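Local coordinates for protein glycosyl hydrolase family 88 (Pedobacter heparinus, PDB 3WIW) that hydrolyses unsaturated glucuronyl saccharides with specificity for heparin, as an alpha6/alpha6-barrel enzyme of glycosyl hydrolase family 88, at residues N143-L148 and P192-A197; Y149-K154 and A158-D163. All coordinates share one frame; numbering follows the deposited sequence. Where two conformers were deposited one is given.

Contact 1: residues N143-L148 and P192-A197; sequences NGAANL and PEWFDA
W194 reaches across to A145 and A146 and makes this helix-to-helix contact almost alone, against two methyl groups and the backbone between them. Its CB leaves helix 192-208 pointing at helix 138-150, and with CG beside the backbone N and anti to the carbonyl carbon (chi1 -68°) the indole is carried outward, its six-membered ring foremost. On that ring CE3 is the first atom to meet the other helix, 3.9 Å from A145 CB. One bond further, CZ3 makes the closest approach, 3.5 Å from the same A145 CB. CH2, at the far end, lies 3.9 Å from A146 N. CZ2 then turns back along A146, 3.7 Å from its CA and 3.8 Å from its CB. One face of the indole looks onto A145, whose carbonyl carbon stands 4.3 Å above the ring plane, offset toward the rim, while A146 comes up obliquely. No hydrogen bond crosses; the contact is purely van der Waals. Small residues on helix 138-150 let the ring lie close to the backbone, with A146 and W194 CA atoms 8.1 Å apart. Y149, one turn on from A145, meets the indole with its own ring at about 40°. Helix 175-188 completes the site: its A185 touches both A145 and W194, placing the indole among three helices of the alpha6/alpha6-barrel, away from the predicted catalytic residues.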
loop_
_atom_site.group_PDB
_atom_site.type_symbol
_atom_site.label_atom_id
_atom_site.label_comp_id
_atom_site.label_asym_id
_atom_site.label_seq_id
_atom_site.Cartn_x
_atom_site.Cartn_y
_atom_site.Cartn_z
ATOM N N ASN A 143 11.642 -17.871 2.375
ATOM C CA ASN A 143 10.736 -18.798 1.697
ATOM C C ASN A 143 9.684 -18.045 0.879
ATOM O O ASN A 143 9.394 -18.420 -0.254
ATOM C CB ASN A 143 10.057 -19.741 2.689
ATOM C CG ASN A 143 10.987 -20.810 3.200
ATOM O OD1 ASN A 143 11.975 -21.159 2.548
ATOM N ND2 ASN A 143 10.691 -21.325 4.381
ATOM N N GLY A 144 9.110 -16.979 1.446
ATOM C CA GLY A 144 8.110 -16.184 0.746
ATOM C C GLY A 144 8.680 -15.570 -0.514
ATOM O O GLY A 144 8.009 -15.511 -1.548
ATOM N N ALA A 145 9.905 -15.067 -0.434
ATOM C CA ALA A 145 10.481 -14.418 -1.595
ATOM C C ALA A 145 10.688 -15.388 -2.754
ATOM O O ALA A 145 10.466 -15.030 -3.909
ATOM C CB ALA A 145 11.777 -13.709 -1.240
ATOM N N ALA A 146 11.097 -16.612 -2.453
ATOM C CA ALA A 146 11.267 -17.602 -3.508
ATOM C C ALA A 146 9.926 -17.881 -4.173
ATOM O O ALA A 146 9.847 -18.014 -5.396
ATOM C CB ALA A 146 11.868 -18.890 -2.951
ATOM N N ASN A 147 8.858 -17.941 -3.379
ATOM C CA ASN A 147 7.524 -18.186 -3.939
ATOM C C ASN A 147 7.007 -17.029 -4.785
ATOM O O ASN A 147 6.322 -17.235 -5.790
ATOM C CB ASN A 147 6.530 -18.528 -2.828
ATOM C CG ASN A 147 6.728 -19.944 -2.303
ATOM O OD1 ASN A 147 7.134 -20.847 -3.052
ATOM N ND2 ASN A 147 6.465 -20.144 -1.014
ATOM N N LEU A 148 7.358 -15.811 -4.391
ATOM C CA LEU A 148 6.969 -14.651 -5.172
ATOM C C LEU A 148 7.729 -14.634 -6.502
ATOM O O LEU A 148 7.140 -14.443 -7.580
ATOM C CB LEU A 148 7.212 -13.374 -4.381
ATOM C CG LEU A 148 6.793 -12.086 -5.099
ATOM C CD1 LEU A 148 5.332 -12.142 -5.556
ATOM C CD2 LEU A 148 7.008 -10.895 -4.167
ATOM N N PRO A 192 20.507 -12.091 -7.281
ATOM C CA PRO A 192 20.346 -11.027 -8.277
ATOM C C PRO A 192 19.170 -11.271 -9.227
ATOM O O PRO A 192 18.547 -10.296 -9.625
ATOM C CB PRO A 192 21.691 -11.001 -9.021
ATOM C CG PRO A 192 22.400 -12.238 -8.608
ATOM C CD PRO A 192 21.852 -12.690 -7.304
ATOM N N GLU A 193 18.823 -12.516 -9.546
ATOM C CA GLU A 193 17.684 -12.725 -10.441
ATOM C C GLU A 193 16.369 -12.314 -9.803
ATOM O O GLU A 193 15.449 -11.888 -10.507
ATOM C CB GLU A 193 17.610 -14.159 -10.980
ATOM C CG GLU A 193 18.720 -14.511 -12.016
ATOM C CD GLU A 193 18.374 -15.696 -12.911
ATOM O OE1 GLU A 193 18.899 -16.758 -12.618
ATOM O OE2 GLU A 193 17.601 -15.577 -13.896
ATOM N N TRP A 194 16.281 -12.372 -8.476
ATOM C CA TRP A 194 15.072 -11.886 -7.790
ATOM C C TRP A 194 14.962 -10.379 -7.946
ATOM O O TRP A 194 13.892 -9.846 -8.259
ATOM C CB TRP A 194 15.088 -12.230 -6.300
ATOM C CG TRP A 194 14.974 -13.707 -5.964
ATOM C CD1 TRP A 194 14.855 -14.758 -6.841
ATOM C CD2 TRP A 194 14.980 -14.279 -4.649
ATOM N NE1 TRP A 194 14.789 -15.951 -6.141
ATOM C CE2 TRP A 194 14.850 -15.681 -4.794
ATOM C CE3 TRP A 194 15.070 -13.741 -3.359
ATOM C CZ2 TRP A 194 14.821 -16.556 -3.696
ATOM C CZ3 TRP A 194 15.054 -14.607 -2.267
ATOM C CH2 TRP A 194 14.921 -15.997 -2.436
ATOM N N PHE A 195 16.067 -9.684 -7.686
ATOM C CA PHE A 195 16.101 -8.231 -7.808
ATOM C C PHE A 195 15.812 -7.823 -9.254
ATOM O O PHE A 195 14.981 -6.933 -9.499
ATOM C CB PHE A 195 17.472 -7.722 -7.341
ATOM C CG PHE A 195 17.627 -6.235 -7.404
ATOM C CD1 PHE A 195 17.991 -5.603 -8.585
ATOM C CD2 PHE A 195 17.397 -5.460 -6.272
ATOM C CE1 PHE A 195 18.128 -4.218 -8.640
ATOM C CE2 PHE A 195 17.524 -4.086 -6.318
ATOM C CZ PHE A 195 17.888 -3.464 -7.501
ATOM N N ASP A 196 16.471 -8.484 -10.204
ATOM C CA ASP A 196 16.310 -8.168 -11.619
ATOM C C ASP A 196 14.886 -8.439 -12.092
ATOM O O ASP A 196 14.356 -7.694 -12.923
ATOM C CB ASP A 196 17.306 -8.958 -12.484
ATOM C CG ASP A 196 18.764 -8.620 -12.175
ATOM O OD1 ASP A 196 19.041 -7.566 -11.564
ATOM O OD2 ASP A 196 19.641 -9.423 -12.564
ATOM N N ALA A 197 14.254 -9.473 -11.548
ATOM C CA ALA A 197 12.879 -9.788 -11.925
ATOM C C ALA A 197 11.939 -8.659 -11.498
ATOM O O ALA A 197 11.052 -8.272 -12.249
ATOM C CB ALA A 197 12.442 -11.105 -11.297
#

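Contact 2: residues Y149-K154 and A158-D163; sequences YARFNK and AIRSWD
R151 starts with CG beside the backbone N (chi1 -61°) and bends at chi3 (60°), which swings its guanidinium onto R160 and D163 just beyond a short antiparallel beta hairpin, strands 152-153 and 158-159. In the hairpin, N153 and A158 form the hydrogen-bonded pair: N153 N gives a nearly straight bond to A158 O at 2.9 Å, and the return bond from A158 N to N153 O is weak. F152 and I159 are the non-hydrogen-bonded pair, their side chains on one face of the sheet. F152 CG runs anti to the backbone N (chi1 178°), laying the ring obliquely alongside A158, with CE1 3.4 Å from A158 N. Beyond the strands, R160 N bonds to R151 O, extending the backbone pairing. NE and NH2 of R151 both hold R160 O, side-on, while NH1 and NH2 grip the D163 carboxylate end-on; both partners lie near the guanidinium plane. Four bonds thus fix the group's rotation, and NH1 has a further acceptor in K112 O. R160 carries a like charge, but D163 OD1 lies above one face of its guanidinium, near the rim, a charge contact with no N-H aimed at it that probably offsets the repulsion. R160 NE also bonds W162 O. W162, modelled in two conformers, places this network near the predicted nucleophile D116 and a bound buffer molecule. R151 NH1 meets D163 OD2 at 3.0 Å, syn but tilted out of the carboxylate plane; R151 NH2 reaches D163 OD1 from above that plane at 2.8 Å.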
loop_
_atom_site.group_PDB
_atom_site.type_symbol
_atom_site.label_atom_id
_atom_site.label_comp_id
_atom_site.label_asym_id
_atom_site.label_seq_id
_atom_site.Cartn_x
_atom_site.Cartn_y
_atom_site.Cartn_z
ATOM N N TYR A 149 9.036 -14.874 -6.439
ATOM C CA TYR A 149 9.843 -14.894 -7.639
ATOM C C TYR A 149 9.382 -15.986 -8.603
ATOM O O TYR A 149 9.426 -15.798 -9.815
ATOM C CB TYR A 149 11.303 -15.129 -7.279
ATOM C CG TYR A 149 12.178 -15.448 -8.461
ATOM C CD1 TYR A 149 12.534 -14.461 -9.386
ATOM C CD2 TYR A 149 12.651 -16.739 -8.659
ATOM C CE1 TYR A 149 13.345 -14.744 -10.467
ATOM C CE2 TYR A 149 13.455 -17.040 -9.723
ATOM C CZ TYR A 149 13.810 -16.042 -10.624
ATOM O OH TYR A 149 14.641 -16.392 -11.675
ATOM N N ALA A 150 8.935 -17.121 -8.070
ATOM C CA ALA A 150 8.452 -18.230 -8.916
ATOM C C ALA A 150 7.318 -17.791 -9.846
ATOM O O ALA A 150 7.103 -18.394 -10.896
ATOM C CB ALA A 150 8.025 -19.429 -8.074
ATOM N N ARG A 151 6.592 -16.744 -9.460
ATOM C CA ARG A 151 5.471 -16.246 -10.254
ATOM C C ARG A 151 5.911 -15.339 -11.415
ATOM O O ARG A 151 5.093 -14.995 -12.275
ATOM C CB ARG A 151 4.466 -15.545 -9.335
ATOM C CG ARG A 151 3.891 -16.476 -8.278
ATOM C CD ARG A 151 2.717 -15.852 -7.510
ATOM N NE ARG A 151 1.606 -15.502 -8.423
ATOM C CZ ARG A 151 0.714 -16.375 -8.912
ATOM N NH1 ARG A 151 0.736 -17.651 -8.527
ATOM N NH2 ARG A 151 -0.204 -15.955 -9.788
ATOM N N PHE A 152 7.173 -14.913 -11.421
ATOM C CA PHE A 152 7.681 -14.111 -12.528
ATOM C C PHE A 152 7.855 -14.999 -13.754
ATOM O O PHE A 152 8.441 -16.091 -13.684
ATOM C CB PHE A 152 9.021 -13.479 -12.149
ATOM C CG PHE A 152 9.655 -12.667 -13.238
ATOM C CD1 PHE A 152 9.261 -11.363 -13.479
ATOM C CD2 PHE A 152 10.667 -13.206 -14.008
ATOM C CE1 PHE A 152 9.868 -10.617 -14.484
ATOM C CE2 PHE A 152 11.296 -12.469 -14.998
ATOM C CZ PHE A 152 10.894 -11.170 -15.244
ATOM N N ASN A 153 7.363 -14.518 -14.887
ATOM C CA ASN A 153 7.485 -15.236 -16.139
ATOM C C ASN A 153 8.437 -14.460 -17.035
ATOM O O ASN A 153 8.178 -13.289 -17.374
ATOM C CB ASN A 153 6.102 -15.353 -16.768
ATOM C CG ASN A 153 6.125 -16.018 -18.118
ATOM O OD1 ASN A 153 6.798 -15.560 -19.048
ATOM N ND2 ASN A 153 5.397 -17.122 -18.240
ATOM N N LYS A 154 9.546 -15.111 -17.374
ATOM C CA LYS A 154 10.634 -14.502 -18.109
ATOM C C LYS A 154 10.192 -14.042 -19.508
ATOM O O LYS A 154 10.662 -13.026 -20.011
ATOM C CB LYS A 154 11.790 -15.532 -18.168
ATOM C CG LYS A 154 13.141 -15.101 -18.744
ATOM C CD LYS A 154 14.177 -16.191 -18.470
ATOM C CE LYS A 154 15.592 -15.742 -18.813
ATOM N NZ LYS A 154 16.622 -16.777 -18.534
ATOM N N ALA A 158 7.054 -10.180 -16.382
ATOM C CA ALA A 158 6.247 -9.723 -15.235
ATOM C C ALA A 158 5.855 -10.896 -14.348
ATOM O O ALA A 158 5.850 -12.052 -14.783
ATOM C CB ALA A 158 4.985 -8.984 -15.703
ATOM N N ILE A 159 5.554 -10.581 -13.091
ATOM C CA ILE A 159 4.923 -11.486 -12.151
ATOM C C ILE A 159 3.445 -11.621 -12.493
ATOM O O ILE A 159 2.752 -10.621 -12.726
ATOM C CB ILE A 159 5.055 -10.932 -10.723
ATOM C CG1 ILE A 159 6.539 -10.919 -10.302
ATOM C CG2 ILE A 159 4.177 -11.735 -9.744
ATOM C CD1 ILE A 159 6.790 -10.196 -9.010
ATOM N N ARG A 160 2.971 -12.865 -12.575
ATOM C CA ARG A 160 1.546 -13.142 -12.714
ATOM C C ARG A 160 0.839 -12.785 -11.408
ATOM O O ARG A 160 1.164 -13.333 -10.353
ATOM C CB ARG A 160 1.332 -14.621 -13.018
ATOM C CG ARG A 160 -0.108 -14.905 -13.388
ATOM C CD ARG A 160 -0.300 -16.341 -13.723
ATOM N NE ARG A 160 -1.703 -16.625 -13.972
ATOM C CZ ARG A 160 -2.147 -17.719 -14.578
ATOM N NH1 ARG A 160 -1.288 -18.628 -15.030
ATOM N NH2 ARG A 160 -3.455 -17.891 -14.728
ATOM N N SER A 161 -0.146 -11.893 -11.447
ATOM C CA SER A 161 -0.770 -11.458 -10.194
ATOM C C SER A 161 -1.623 -12.552 -9.562
ATOM O O SER A 161 -1.507 -12.812 -8.349
ATOM C CB SER A 161 -1.599 -10.197 -10.416
ATOM O OG SER A 161 -0.762 -9.147 -10.831
ATOM N N TRP A 162 -2.446 -13.222 -10.355
ATOM C CA TRP A 162 -3.272 -14.281 -9.789
ATOM C C TRP A 162 -3.567 -15.366 -10.782
ATOM O O TRP A 162 -3.325 -15.217 -11.981
ATOM C CB TRP A 162 -4.564 -13.733 -9.203
ATOM C CG TRP A 162 -5.486 -13.115 -10.223
ATOM C CD1 TRP A 162 -6.019 -13.718 -11.332
ATOM C CD2 TRP A 162 -6.030 -11.789 -10.190
ATOM N NE1 TRP A 162 -6.834 -12.838 -12.001
ATOM C CE2 TRP A 162 -6.856 -11.647 -11.322
ATOM C CE3 TRP A 162 -5.883 -10.703 -9.319
ATOM C CZ2 TRP A 162 -7.547 -10.464 -11.600
ATOM C CZ3 TRP A 162 -6.567 -9.531 -9.593
ATOM C CH2 TRP A 162 -7.387 -9.417 -10.729
ATOM N N ASP A 163 -4.114 -16.454 -10.257
ATOM C CA ASP A 163 -4.267 -17.699 -11.009
ATOM C C ASP A 163 -5.708 -18.035 -11.346
ATOM O O ASP A 163 -5.967 -18.969 -12.110
ATOM C CB ASP A 163 -3.666 -18.859 -10.225
ATOM C CG ASP A 163 -2.175 -18.744 -10.101
ATOM O OD1 ASP A 163 -1.567 -18.054 -10.951
ATOM O OD2 ASP A 163 -1.618 -19.339 -9.162
#

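From the N terminus, the chain enters helix 138-150, whose 143-148 part supplies the first half of contact 1. Segment 149-154 begins on the last turn of the same helix, and contact 2 closes almost at once, when the hairpin brings 158-163 back after a three-residue connection. The chain then passes through strand 170-172 and helix 175-188 before 192-197 closes contact 1, so the short loop of contact 2 falls within the longer one. The two also touch, with centres 10 Å apart: E193 and A197 pack on Y149, and A197 O approaches F152 CE1 at 3.4 Å. Helix 192-208 thereby meets both helix 138-150 and the hairpin that follows it.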